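Long-range contacts in fatty acyl CoA synthetase FADD13 (FATTY-ACYL-CoA SYNTHETASE) (Mycobacterium tuberculosis, PDB 3R44), which belongs to the ANL superfamily of AMP-binding enzymes, built from a large AMP-binding region followed by a smaller C-terminal domain: residues L173-Y177 with F221-L226; D212-L218 with E257-G263; S439-V443 with A493-N497. All blocks are in the same frame, centred on the assembly; numbering follows the deposited sequence.

Interactions 1 and 2 are buried in the AMP-binding region and touch each other, Ala225 of the helix in the first packing on Leu216 of the strand in the second. Interaction 1 joins two separate elements through side chains of the strand, which meet both side chains and backbone at the helix start. Interaction 2 joins neighbouring strands of one sheet by backbone hydrogen bonds, with an ion pair at its end. Interaction 3, about 32 Å from interaction 1 between centres, lies in the C-terminal domain and is partly buried: a buried isoleucine on one side, a salt bridge and a water bridge on the other.

Interaction 1 of 3, residues L173-Y177 with F221-L226; sequences LFIMY and FHVAAL
Leu226 and Val223 meet Phe174 and Met176 where the first turn of helix 223-235 packs on strand 172-178 of a three-stranded antiparallel sheet: a strand-to-helix junction inside the AMP-binding region. The aromatic part of the contact is a CH-pi interaction. Leu226 CD2 stands 3.9 Å from the centroid of the Phe174 ring and only 8° off the ring normal, so the methyl sits over the middle of one face. The phenylalanine reaches it because chi1 of 72° sets CG between the backbone N and the carbonyl carbon, aiming the ring at the helix. Leu173 and Phe174 form a classic beta bulge opposite His190, whose ring also meets that of Phe174. Among the other apolar contacts, Val223 CG2 approaches Phe174 CZ obliquely at 4.1 Å, and Leu226 CD2 lies 4.3 Å from Met176 SD, so the one methyl touches both ring and thioether. The remaining contacts belong to Met176, whose chain bends at chi2 and chi3 and turns its terminal methyl against the backbone on both sides of the N-cap residue His222. Met176 CE lies 3.5 Å from Phe221 O, 3.4 Å from Val223 N and, in a tight fit, 3.5 Å from Val223 CB.

Interaction 2 of 3, residues D212-L218 with E257-G263; sequences DRLLLPL and ERVCIGG
Glu257 and Arg213 open this contact with a side-on, two-nitrogen grip: Arg213 NE donates to Glu257 O at 2.7 Å and Arg213 NH2 to Glu257 OE1 at 2.8 Å, both acceptors near the guanidinium plane. Carboxylate and guanidinium are nearly coplanar, 30° apart, and the other carboxylate oxygen, Glu257 OE2, makes a salt bridge to Arg43. Next, Arg258, the C-prime residue of the Schellman motif that ends helix 247-256, lays NH2 over the Arg213 guanidinium, 3.5 Å from Arg213 CZ. Val259 CG1 then packs on Leu215 CB at 3.7 Å. Cys260 and Arg213 are joined by two bonds running in opposite directions, Cys260 N giving to Arg213 O while SG accepts from Arg213 N in a long but straight bond (3.5 Å, 171°). Ile261 N shares Arg213 O, and from Ile261 O the parallel ladder runs on through Leu215 N; Leu214 CD1 touches Ile261 CG2. Finally Gly263 N donates to Leu215 O at 2.8 Å and 176°. The two strands are adjacent members of the large mixed sheet: strand 238-241 flanks 213-216 on its other side, helix 223-235 packs against Leu214 and Leu216, and helix 247-256 against Leu215.

Interaction 3 of 3, residues S439-V443 with A493-N497; sequences SEVAV and AIPRN
Glu440 and Arg496 both set CG anti to the carbonyl carbon, beside the backbone N (chi1 -58° and -71°), and from there each chain runs out extended, the glutamate beyond CG and the arginine from CG to NE, until carboxylate and guanidinium meet. The grip is side-on, yet both nitrogens converge on a single oxygen: Arg496 NH2 lies 3.0 Å from Glu440 OE1, and Arg496 NE, the longer of the two, lies 3.3 Å from the same Glu440 OE1. That oxygen sits close to the guanidinium plane at its edge, whereas the nitrogens come to it on the anti side, from one face of the carboxylate and tilted out of its plane. The planes of the two groups are 39° apart, and the salt bridge is skewed. A water adds a third donor to Glu440 OE1 at 2.8 Å while accepting from Ile494 N, so that the carboxylate also reaches the backbone of the loop.

This is the C-terminal domain of the AMP-binding family, where strand 438-448 forms one edge of a three-stranded mixed sheet and the loop 493-497 lies between strand 487-490 and helix 504-511. Ser439 and Glu440 make a classic beta bulge opposite Val460. Beside the salt bridge the contact is apolar: Ile494 points its CD1 methyl at the strand, 3.9 Å from Glu440 CB and 4.3 Å from Ala442 CB. Ile502 touches both Ala442 and Ile494 and also lies against Arg496, while Leu507 of helix 504-511 reaches Ala442 as well. Gly500 holds the far end of the guanidinium, its carbonyl O accepting from Arg496 NH1.

Interaction 1 of 3, residues L173-Y177 with F221-L226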
ATOM      1  N   LEU A 173      -2.906  -8.550  15.082  1.00 10.92           N
ATOM      2  CA  LEU A 173      -4.177  -8.151  14.502  1.00 11.58           C
ATOM      3  C   LEU A 173      -4.309  -8.536  13.022  1.00 10.80           C
ATOM      4  O   LEU A 173      -5.393  -8.893  12.568  1.00 10.80           O
ATOM      5  CB  LEU A 173      -4.383  -6.619  14.638  1.00 11.04           C
ATOM      6  CG  LEU A 173      -5.651  -6.006  14.010  1.00 13.32           C
ATOM      7  CD1 LEU A 173      -6.933  -6.752  14.446  1.00 10.51           C
ATOM      8  CD2 LEU A 173      -5.812  -4.508  14.260  1.00 14.88           C
ATOM      9  N   PHE A 174      -3.283  -8.313  12.228  1.00 11.45           N
ATOM     10  CA  PHE A 174      -3.373  -8.758  10.835  1.00 12.37           C
ATOM     11  C   PHE A 174      -2.042  -9.180  10.297  1.00 12.70           C
ATOM     12  O   PHE A 174      -0.994  -8.739  10.835  1.00 12.08           O
ATOM     13  CB  PHE A 174      -4.159  -7.796   9.935  1.00 14.96           C
ATOM     14  CG  PHE A 174      -3.476  -6.508   9.620  1.00 13.24           C
ATOM     15  CD1 PHE A 174      -2.601  -6.433   8.546  1.00 17.88           C
ATOM     16  CD2 PHE A 174      -3.772  -5.358  10.307  1.00 20.42           C
ATOM     17  CE1 PHE A 174      -1.925  -5.219   8.209  1.00 19.46           C
ATOM     18  CE2 PHE A 174      -3.142  -4.146   9.970  1.00 19.62           C
ATOM     19  CZ  PHE A 174      -2.231  -4.071   8.909  1.00 18.96           C
ATOM     20  N   ILE A 175      -2.085 -10.002   9.241  1.00 11.89           N
ATOM     21  CA  ILE A 175      -0.888 -10.338   8.489  1.00 12.54           C
ATOM     22  C   ILE A 175      -1.146  -9.999   7.043  1.00 12.64           C
ATOM     23  O   ILE A 175      -2.101 -10.479   6.453  1.00 13.96           O
ATOM     24  CB  ILE A 175      -0.505 -11.826   8.579  1.00 13.45           C
ATOM     25  CG1 ILE A 175      -0.369 -12.334  10.006  1.00 13.40           C
ATOM     26  CG2 ILE A 175       0.827 -12.069   7.880  1.00 14.63           C
ATOM     27  CD1 ILE A 175      -0.508 -13.835  10.180  1.00 16.84           C
ATOM     28  N   MET A 176      -0.306  -9.151   6.498  1.00 13.32           N
ATOM     29  CA  MET A 176      -0.406  -8.769   5.128  1.00 14.62           C
ATOM     30  C   MET A 176       0.842  -9.183   4.375  1.00 14.97           C
ATOM     31  O   MET A 176       1.998  -8.894   4.783  1.00 16.19           O
ATOM     32  CB  MET A 176      -0.685  -7.249   5.004  1.00 15.23           C
ATOM     33  CG  MET A 176      -2.101  -6.810   5.574  1.00 24.07           C
ATOM     34  SD  MET A 176      -2.895  -5.517   4.576  1.00 39.46           S
ATOM     35  CE  MET A 176      -1.590  -5.214   3.466  1.00 20.01           C
ATOM     36  N   TYR A 177       0.651  -9.865   3.261  1.00 13.88           N
ATOM     37  CA  TYR A 177       1.822 -10.401   2.509  1.00 16.54           C
ATOM     38  C   TYR A 177       2.469  -9.379   1.532  1.00 20.79           C
ATOM     39  O   TYR A 177       1.778  -8.642   0.842  1.00 18.83           O
ATOM     40  CB  TYR A 177       1.457 -11.762   1.864  1.00 16.74           C
ATOM     41  CG  TYR A 177       1.526 -12.823   2.920  1.00 17.14           C
ATOM     42  CD1 TYR A 177       0.526 -12.914   3.894  1.00 16.73           C
ATOM     43  CD2 TYR A 177       2.616 -13.650   3.011  1.00 15.01           C
ATOM     44  CE1 TYR A 177       0.587 -13.836   4.892  1.00 15.68           C
ATOM     45  CE2 TYR A 177       2.683 -14.625   4.014  1.00 16.57           C
ATOM     46  CZ  TYR A 177       1.674 -14.696   4.960  1.00 16.28           C
ATOM     47  OH  TYR A 177       1.754 -15.616   5.960  1.00 17.49           O
ATOM     48  N   PHE A 221      -7.676  -4.831   0.641  1.00 18.50           N
ATOM     49  CA  PHE A 221      -6.549  -5.641   1.016  1.00 19.29           C
ATOM     50  C   PHE A 221      -5.221  -4.883   0.932  1.00 20.18           C
ATOM     51  O   PHE A 221      -4.198  -5.495   1.151  1.00 22.60           O
ATOM     52  CB  PHE A 221      -6.481  -6.970   0.236  1.00 19.28           C
ATOM     53  CG  PHE A 221      -6.549  -6.810  -1.294  1.00 18.41           C
ATOM     54  CD1 PHE A 221      -5.463  -6.298  -2.012  1.00 18.94           C
ATOM     55  CD2 PHE A 221      -7.728  -7.133  -1.995  1.00 19.12           C
ATOM     56  CE1 PHE A 221      -5.547  -6.074  -3.407  1.00 20.98           C
ATOM     57  CE2 PHE A 221      -7.811  -6.947  -3.380  1.00 20.96           C
ATOM     58  CZ  PHE A 221      -6.710  -6.422  -4.095  1.00 21.35           C
ATOM     59  N   HIS A 222      -5.223  -3.629   0.491  1.00 19.57           N
ATOM     60  CA  HIS A 222      -4.018  -2.801   0.443  1.00 20.78           C
ATOM     61  C   HIS A 222      -3.921  -2.197   1.844  1.00 19.66           C
ATOM     62  O   HIS A 222      -4.920  -1.763   2.396  1.00 17.56           O
ATOM     63  CB  HIS A 222      -4.125  -1.616  -0.557  1.00 21.72           C
ATOM     64  CG  HIS A 222      -4.096  -2.010  -1.999  1.00 28.96           C
ATOM     65  ND1 HIS A 222      -3.096  -2.794  -2.535  1.00 32.87           N
ATOM     66  CD2 HIS A 222      -4.926  -1.700  -3.028  1.00 34.36           C
ATOM     67  CE1 HIS A 222      -3.335  -2.992  -3.823  1.00 32.32           C
ATOM     68  NE2 HIS A 222      -4.446  -2.354  -4.144  1.00 34.18           N
ATOM     69  N   VAL A 223      -2.717  -2.152   2.395  1.00 19.27           N
ATOM     70  CA  VAL A 223      -2.540  -1.662   3.753  1.00 18.46           C
ATOM     71  C   VAL A 223      -3.035  -0.265   3.948  1.00 16.91           C
ATOM     72  O   VAL A 223      -3.614   0.042   5.009  1.00 17.41           O
ATOM     73  CB  VAL A 223      -1.073  -1.876   4.249  1.00 19.57           C
ATOM     74  CG1 VAL A 223      -0.104  -0.827   3.606  1.00 23.71           C
ATOM     75  CG2 VAL A 223      -1.039  -1.795   5.725  1.00 20.33           C
ATOM     76  N   ALA A 224      -2.879   0.611   2.960  1.00 15.86           N
ATOM     77  CA  ALA A 224      -3.317   1.945   3.180  1.00 17.46           C
ATOM     78  C   ALA A 224      -4.829   2.052   3.197  1.00 15.97           C
ATOM     79  O   ALA A 224      -5.360   2.934   3.872  1.00 15.37           O
ATOM     80  CB  ALA A 224      -2.730   2.909   2.155  1.00 18.23           C
ATOM     81  N   ALA A 225      -5.530   1.159   2.510  1.00 15.59           N
ATOM     82  CA  ALA A 225      -6.975   1.220   2.505  1.00 15.54           C
ATOM     83  C   ALA A 225      -7.453   0.719   3.849  1.00 15.47           C
ATOM     84  O   ALA A 225      -8.414   1.231   4.420  1.00 16.23           O
ATOM     85  CB  ALA A 225      -7.576   0.387   1.347  1.00 15.22           C
ATOM     86  N   LEU A 226      -6.782  -0.294   4.410  1.00 16.51           N
ATOM     87  CA  LEU A 226      -7.157  -0.755   5.719  1.00 16.62           C
ATOM     88  C   LEU A 226      -6.978   0.318   6.796  1.00 14.70           C
ATOM     89  O   LEU A 226      -7.832   0.539   7.654  1.00 15.79           O
ATOM     90  CB  LEU A 226      -6.297  -1.990   6.064  1.00 17.72           C
ATOM     91  CG  LEU A 226      -6.689  -2.766   7.266  1.00 25.13           C
ATOM     92  CD1 LEU A 226      -8.233  -2.827   7.292  1.00 26.84           C
ATOM     93  CD2 LEU A 226      -5.964  -4.193   7.210  1.00 25.68           C
TER

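Interaction 2 of 3, residues D212-L218 with E257-G263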
ATOM      1  N   ASP A 212     -16.289  14.356   8.114  1.00 17.65           N
ATOM      2  CA  ASP A 212     -15.837  14.297   6.721  1.00 15.89           C
ATOM      3  C   ASP A 212     -16.395  12.979   6.105  1.00 15.94           C
ATOM      4  O   ASP A 212     -16.652  11.982   6.786  1.00 14.71           O
ATOM      5  CB  ASP A 212     -14.302  14.285   6.583  1.00 16.28           C
ATOM      6  CG  ASP A 212     -13.668  15.663   6.546  1.00 17.97           C
ATOM      7  OD1 ASP A 212     -14.366  16.689   6.319  1.00 18.17           O
ATOM      8  OD2 ASP A 212     -12.406  15.760   6.725  1.00 15.62           O
ATOM      9  N   ARG A 213     -16.584  13.022   4.793  1.00 15.73           N
ATOM     10  CA  ARG A 213     -17.001  11.888   3.996  1.00 14.70           C
ATOM     11  C   ARG A 213     -15.878  11.528   3.043  1.00 14.17           C
ATOM     12  O   ARG A 213     -15.381  12.382   2.282  1.00 13.37           O
ATOM     13  CB  ARG A 213     -18.291  12.241   3.263  1.00 14.90           C
ATOM     14  CG  ARG A 213     -19.296  12.745   4.200  1.00 16.82           C
ATOM     15  CD  ARG A 213     -20.634  13.103   3.636  1.00 18.01           C
ATOM     16  NE  ARG A 213     -21.440  12.032   3.047  1.00 16.39           N
ATOM     17  CZ  ARG A 213     -22.315  11.287   3.713  1.00 20.19           C
ATOM     18  NH1 ARG A 213     -22.414  11.419   5.014  1.00 20.09           N
ATOM     19  NH2 ARG A 213     -23.089  10.409   3.069  1.00 20.71           N
ATOM     20  N   LEU A 214     -15.454  10.269   3.078  1.00 13.92           N
ATOM     21  CA  LEU A 214     -14.204   9.873   2.454  1.00 12.53           C
ATOM     22  C   LEU A 214     -14.454   8.752   1.454  1.00 13.57           C
ATOM     23  O   LEU A 214     -14.952   7.659   1.804  1.00 13.53           O
ATOM     24  CB  LEU A 214     -13.169   9.475   3.540  1.00 13.09           C
ATOM     25  CG  LEU A 214     -11.762   9.186   2.995  1.00 15.52           C
ATOM     26  CD1 LEU A 214     -10.716   9.346   4.102  1.00 16.19           C
ATOM     27  CD2 LEU A 214     -11.710   7.750   2.459  1.00 15.51           C
ATOM     28  N   LEU A 215     -14.090   9.005   0.202  1.00 12.95           N
ATOM     29  CA  LEU A 215     -14.245   8.021  -0.873  1.00 13.16           C
ATOM     30  C   LEU A 215     -13.082   7.048  -0.923  1.00 12.88           C
ATOM     31  O   LEU A 215     -11.891   7.462  -1.022  1.00 12.72           O
ATOM     32  CB  LEU A 215     -14.382   8.732  -2.208  1.00 13.27           C
ATOM     33  CG  LEU A 215     -14.411   7.801  -3.402  1.00 17.05           C
ATOM     34  CD1 LEU A 215     -15.775   7.085  -3.453  1.00 19.72           C
ATOM     35  CD2 LEU A 215     -14.102   8.632  -4.687  1.00 21.28           C
ATOM     36  N   LEU A 216     -13.409   5.776  -0.803  1.00 12.24           N
ATOM     37  CA  LEU A 216     -12.454   4.667  -0.912  1.00 14.70           C
ATOM     38  C   LEU A 216     -12.770   3.858  -2.164  1.00 15.53           C
ATOM     39  O   LEU A 216     -13.728   3.079  -2.185  1.00 16.84           O
ATOM     40  CB  LEU A 216     -12.518   3.739   0.304  1.00 14.62           C
ATOM     41  CG  LEU A 216     -11.414   2.677   0.314  1.00 18.59           C
ATOM     42  CD1 LEU A 216     -10.043   3.236   0.083  1.00 17.91           C
ATOM     43  CD2 LEU A 216     -11.487   1.895   1.621  1.00 22.22           C
ATOM     44  N   PRO A 217     -11.958   4.039  -3.218  1.00 15.54           N
ATOM     45  CA  PRO A 217     -12.259   3.292  -4.427  1.00 17.23           C
ATOM     46  C   PRO A 217     -11.085   2.361  -4.771  1.00 19.08           C
ATOM     47  O   PRO A 217     -10.921   1.972  -5.961  1.00 21.35           O
ATOM     48  CB  PRO A 217     -12.359   4.403  -5.463  1.00 18.00           C
ATOM     49  CG  PRO A 217     -11.189   5.304  -5.049  1.00 15.90           C
ATOM     50  CD  PRO A 217     -11.107   5.204  -3.542  1.00 15.91           C
ATOM     51  N   LEU A 218     -10.299   2.009  -3.747  1.00 18.27           N
ATOM     52  CA  LEU A 218      -9.163   1.131  -3.892  1.00 19.38           C
ATOM     53  C   LEU A 218      -9.409  -0.110  -3.008  1.00 16.76           C
ATOM     54  O   LEU A 218     -10.048  -0.014  -1.968  1.00 16.91           O
ATOM     55  CB  LEU A 218      -7.895   1.805  -3.408  1.00 20.61           C
ATOM     56  CG  LEU A 218      -7.575   3.117  -4.149  1.00 24.89           C
ATOM     57  CD1 LEU A 218      -6.696   4.033  -3.316  1.00 28.21           C
ATOM     58  CD2 LEU A 218      -6.968   2.744  -5.485  1.00 27.06           C
ATOM     59  N   GLU A 257     -22.763  12.218  -2.765  1.00 20.88           N
ATOM     60  CA  GLU A 257     -22.481  11.841  -1.370  1.00 20.45           C
ATOM     61  C   GLU A 257     -21.627  12.854  -0.663  1.00 19.64           C
ATOM     62  O   GLU A 257     -21.122  12.619   0.444  1.00 18.21           O
ATOM     63  CB  GLU A 257     -21.844  10.456  -1.314  1.00 20.79           C
ATOM     64  CG  GLU A 257     -22.817   9.357  -1.603  1.00 21.66           C
ATOM     65  CD  GLU A 257     -24.062   9.330  -0.681  1.00 26.09           C
ATOM     66  OE1 GLU A 257     -24.055   9.739   0.510  1.00 23.50           O
ATOM     67  OE2 GLU A 257     -25.091   8.851  -1.173  1.00 26.43           O
ATOM     68  N   ARG A 258     -21.522  14.013  -1.292  1.00 18.71           N
ATOM     69  CA  ARG A 258     -20.896  15.157  -0.667  1.00 18.80           C
ATOM     70  C   ARG A 258     -19.546  14.786  -0.102  1.00 17.55           C
ATOM     71  O   ARG A 258     -19.239  15.087   1.042  1.00 16.46           O
ATOM     72  CB  ARG A 258     -21.811  15.708   0.442  1.00 20.10           C
ATOM     73  CG  ARG A 258     -23.273  16.091   0.004  1.00 22.95           C
ATOM     74  CD  ARG A 258     -24.133  16.628   1.212  1.00 24.81           C
ATOM     75  NE  ARG A 258     -24.153  15.732   2.369  1.00 27.89           N
ATOM     76  CZ  ARG A 258     -24.789  14.570   2.402  1.00 28.77           C
ATOM     77  NH1 ARG A 258     -25.530  14.187   1.358  1.00 29.25           N
ATOM     78  NH2 ARG A 258     -24.709  13.814   3.479  1.00 30.34           N
ATOM     79  N   VAL A 259     -18.728  14.152  -0.928  1.00 16.18           N
ATOM     80  CA  VAL A 259     -17.434  13.655  -0.546  1.00 14.23           C
ATOM     81  C   VAL A 259     -16.442  14.814  -0.324  1.00 14.61           C
ATOM     82  O   VAL A 259     -16.344  15.763  -1.123  1.00 13.95           O
ATOM     83  CB  VAL A 259     -16.918  12.622  -1.593  1.00 12.31           C
ATOM     84  CG1 VAL A 259     -15.432  12.194  -1.312  1.00 10.48           C
ATOM     85  CG2 VAL A 259     -17.832  11.391  -1.642  1.00 13.88           C
ATOM     86  N   CYS A 260     -15.732  14.724   0.801  1.00 14.07           N
ATOM     87  CA  CYS A 260     -14.684  15.655   1.195  1.00 15.44           C
ATOM     88  C   CYS A 260     -13.289  15.266   0.820  1.00 14.80           C
ATOM     89  O   CYS A 260     -12.448  16.161   0.535  1.00 16.76           O
ATOM     90  CB  CYS A 260     -14.749  15.886   2.710  1.00 15.88           C
ATOM     91  SG  CYS A 260     -16.368  16.239   3.343  1.00 24.97           S
ATOM     92  N   ILE A 261     -12.971  13.967   0.891  1.00 13.48           N
ATOM     93  CA  ILE A 261     -11.637  13.500   0.674  1.00 13.37           C
ATOM     94  C   ILE A 261     -11.778  12.235  -0.146  1.00 14.26           C
ATOM     95  O   ILE A 261     -12.745  11.478   0.029  1.00 14.56           O
ATOM     96  CB  ILE A 261     -10.959  13.116   2.015  1.00 14.47           C
ATOM     97  CG1 ILE A 261     -10.935  14.307   2.984  1.00 19.18           C
ATOM     98  CG2 ILE A 261      -9.548  12.500   1.792  1.00 17.93           C
ATOM     99  CD1 ILE A 261     -10.675  13.792   4.458  1.00 15.65           C
ATOM    100  N   GLY A 262     -10.827  11.976  -1.023  1.00 16.19           N
ATOM    101  CA  GLY A 262     -10.843  10.729  -1.776  1.00 16.53           C
ATOM    102  C   GLY A 262      -9.502  10.043  -1.762  1.00 17.93           C
ATOM    103  O   GLY A 262      -8.484  10.704  -1.914  1.00 18.72           O
ATOM    104  N   GLY A 263      -9.490   8.722  -1.652  1.00 16.49           N
ATOM    105  CA  GLY A 263      -8.256   7.997  -1.828  1.00 16.77           C
ATOM    106  C   GLY A 263      -8.072   7.709  -3.323  1.00 16.92           C
ATOM    107  O   GLY A 263      -9.033   7.409  -4.030  1.00 18.74           O
TER

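Interaction 3 of 3, residues S439-V443 with A493-N497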
ATOM      1  N   SER A 439      19.297  11.853 -23.579  1.00 27.17           N
ATOM      2  CA  SER A 439      18.076  12.530 -23.135  1.00 29.23           C
ATOM      3  C   SER A 439      17.353  11.799 -22.024  1.00 27.31           C
ATOM      4  O   SER A 439      16.710  12.439 -21.218  1.00 27.05           O
ATOM      5  CB  SER A 439      17.086  12.799 -24.277  1.00 30.15           C
ATOM      6  OG  SER A 439      16.758  11.677 -25.028  1.00 33.38           O
ATOM      7  N   GLU A 440      17.402  10.474 -22.030  1.00 25.01           N
ATOM      8  CA  GLU A 440      16.738   9.685 -21.013  1.00 24.28           C
ATOM      9  C   GLU A 440      17.543   8.416 -20.766  1.00 21.47           C
ATOM     10  O   GLU A 440      18.227   7.907 -21.669  1.00 20.17           O
ATOM     11  CB  GLU A 440      15.307   9.255 -21.417  1.00 24.78           C
ATOM     12  CG  GLU A 440      14.260  10.329 -21.761  1.00 32.56           C
ATOM     13  CD  GLU A 440      13.119   9.717 -22.582  1.00 36.90           C
ATOM     14  OE1 GLU A 440      12.299   8.964 -22.020  1.00 40.65           O
ATOM     15  OE2 GLU A 440      13.063   9.974 -23.794  1.00 42.11           O
ATOM     16  N   VAL A 441      17.435   7.899 -19.546  1.00 19.76           N
ATOM     17  CA  VAL A 441      18.083   6.611 -19.178  1.00 17.63           C
ATOM     18  C   VAL A 441      17.264   5.871 -18.141  1.00 17.17           C
ATOM     19  O   VAL A 441      16.719   6.479 -17.209  1.00 19.47           O
ATOM     20  CB  VAL A 441      19.557   6.792 -18.677  1.00 18.09           C
ATOM     21  CG1 VAL A 441      19.617   7.674 -17.483  1.00 19.90           C
ATOM     22  CG2 VAL A 441      20.208   5.430 -18.359  1.00 14.48           C
ATOM     23  N   ALA A 442      17.130   4.571 -18.312  1.00 14.94           N
ATOM     24  CA  ALA A 442      16.532   3.714 -17.289  1.00 15.85           C
ATOM     25  C   ALA A 442      17.428   2.539 -17.171  1.00 15.66           C
ATOM     26  O   ALA A 442      17.799   1.966 -18.192  1.00 17.03           O
ATOM     27  CB  ALA A 442      15.178   3.249 -17.730  1.00 17.08           C
ATOM     28  N   VAL A 443      17.693   2.085 -15.937  1.00 16.71           N
ATOM     29  CA  VAL A 443      18.547   0.924 -15.676  1.00 16.52           C
ATOM     30  C   VAL A 443      17.703  -0.190 -15.055  1.00 16.71           C
ATOM     31  O   VAL A 443      16.905   0.072 -14.128  1.00 17.56           O
ATOM     32  CB  VAL A 443      19.758   1.277 -14.778  1.00 16.82           C
ATOM     33  CG1 VAL A 443      20.519  -0.006 -14.278  1.00 18.10           C
ATOM     34  CG2 VAL A 443      20.723   2.228 -15.532  1.00 17.10           C
ATOM     35  N   ALA A 493      12.904   4.836 -27.559  1.00 18.91           N
ATOM     36  CA  ALA A 493      11.935   5.193 -26.538  1.00 19.62           C
ATOM     37  C   ALA A 493      11.981   4.197 -25.397  1.00 18.64           C
ATOM     38  O   ALA A 493      12.214   3.005 -25.608  1.00 19.91           O
ATOM     39  CB  ALA A 493      10.490   5.236 -27.099  1.00 20.90           C
ATOM     40  N   ILE A 494      11.701   4.723 -24.214  1.00 18.35           N
ATOM     41  CA  ILE A 494      11.518   3.987 -22.990  1.00 19.61           C
ATOM     42  C   ILE A 494      10.012   3.944 -22.664  1.00 19.59           C
ATOM     43  O   ILE A 494       9.303   4.927 -22.867  1.00 20.30           O
ATOM     44  CB  ILE A 494      12.328   4.683 -21.869  1.00 20.85           C
ATOM     45  CG1 ILE A 494      13.814   4.412 -22.126  1.00 23.74           C
ATOM     46  CG2 ILE A 494      11.922   4.196 -20.479  1.00 22.90           C
ATOM     47  CD1 ILE A 494      14.705   5.443 -21.366  1.00 26.96           C
ATOM     48  N   PRO A 495       9.526   2.799 -22.159  1.00 19.30           N
ATOM     49  CA  PRO A 495       8.086   2.703 -21.865  1.00 18.57           C
ATOM     50  C   PRO A 495       7.679   3.523 -20.633  1.00 19.56           C
ATOM     51  O   PRO A 495       8.244   3.358 -19.539  1.00 18.84           O
ATOM     52  CB  PRO A 495       7.878   1.205 -21.675  1.00 18.81           C
ATOM     53  CG  PRO A 495       9.166   0.722 -21.081  1.00 17.06           C
ATOM     54  CD  PRO A 495      10.237   1.562 -21.788  1.00 18.65           C
ATOM     55  N   ARG A 496       6.732   4.426 -20.820  1.00 20.48           N
ATOM     56  CA  ARG A 496       6.203   5.205 -19.718  1.00 21.37           C
ATOM     57  C   ARG A 496       4.687   5.173 -19.705  1.00 20.81           C
ATOM     58  O   ARG A 496       4.052   4.983 -20.742  1.00 21.14           O
ATOM     59  CB  ARG A 496       6.623   6.639 -19.821  1.00 22.62           C
ATOM     60  CG  ARG A 496       8.085   6.920 -19.539  1.00 23.48           C
ATOM     61  CD  ARG A 496       8.315   8.385 -19.976  1.00 29.51           C
ATOM     62  NE  ARG A 496       9.731   8.664 -20.038  1.00 33.06           N
ATOM     63  CZ  ARG A 496      10.411   9.150 -19.023  1.00 36.13           C
ATOM     64  NH1 ARG A 496       9.793   9.417 -17.884  1.00 38.49           N
ATOM     65  NH2 ARG A 496      11.711   9.379 -19.151  1.00 38.43           N
ATOM     66  N   ASN A 497       4.099   5.368 -18.529  1.00 19.99           N
ATOM     67  CA  ASN A 497       2.639   5.326 -18.431  1.00 19.78           C
ATOM     68  C   ASN A 497       2.091   6.724 -18.741  1.00 20.54           C
ATOM     69  O   ASN A 497       2.903   7.627 -18.953  1.00 20.38           O
ATOM     70  CB  ASN A 497       2.219   4.724 -17.062  1.00 20.07           C
ATOM     71  CG  ASN A 497       2.493   5.618 -15.902  1.00 21.18           C
ATOM     72  OD1 ASN A 497       2.920   6.758 -16.058  1.00 21.07           O
ATOM     73  ND2 ASN A 497       2.175   5.131 -14.701  1.00 20.51           N
TER
HETATM   74  O   HOH W   1      11.277   7.581 -24.286  1.00 10.44           O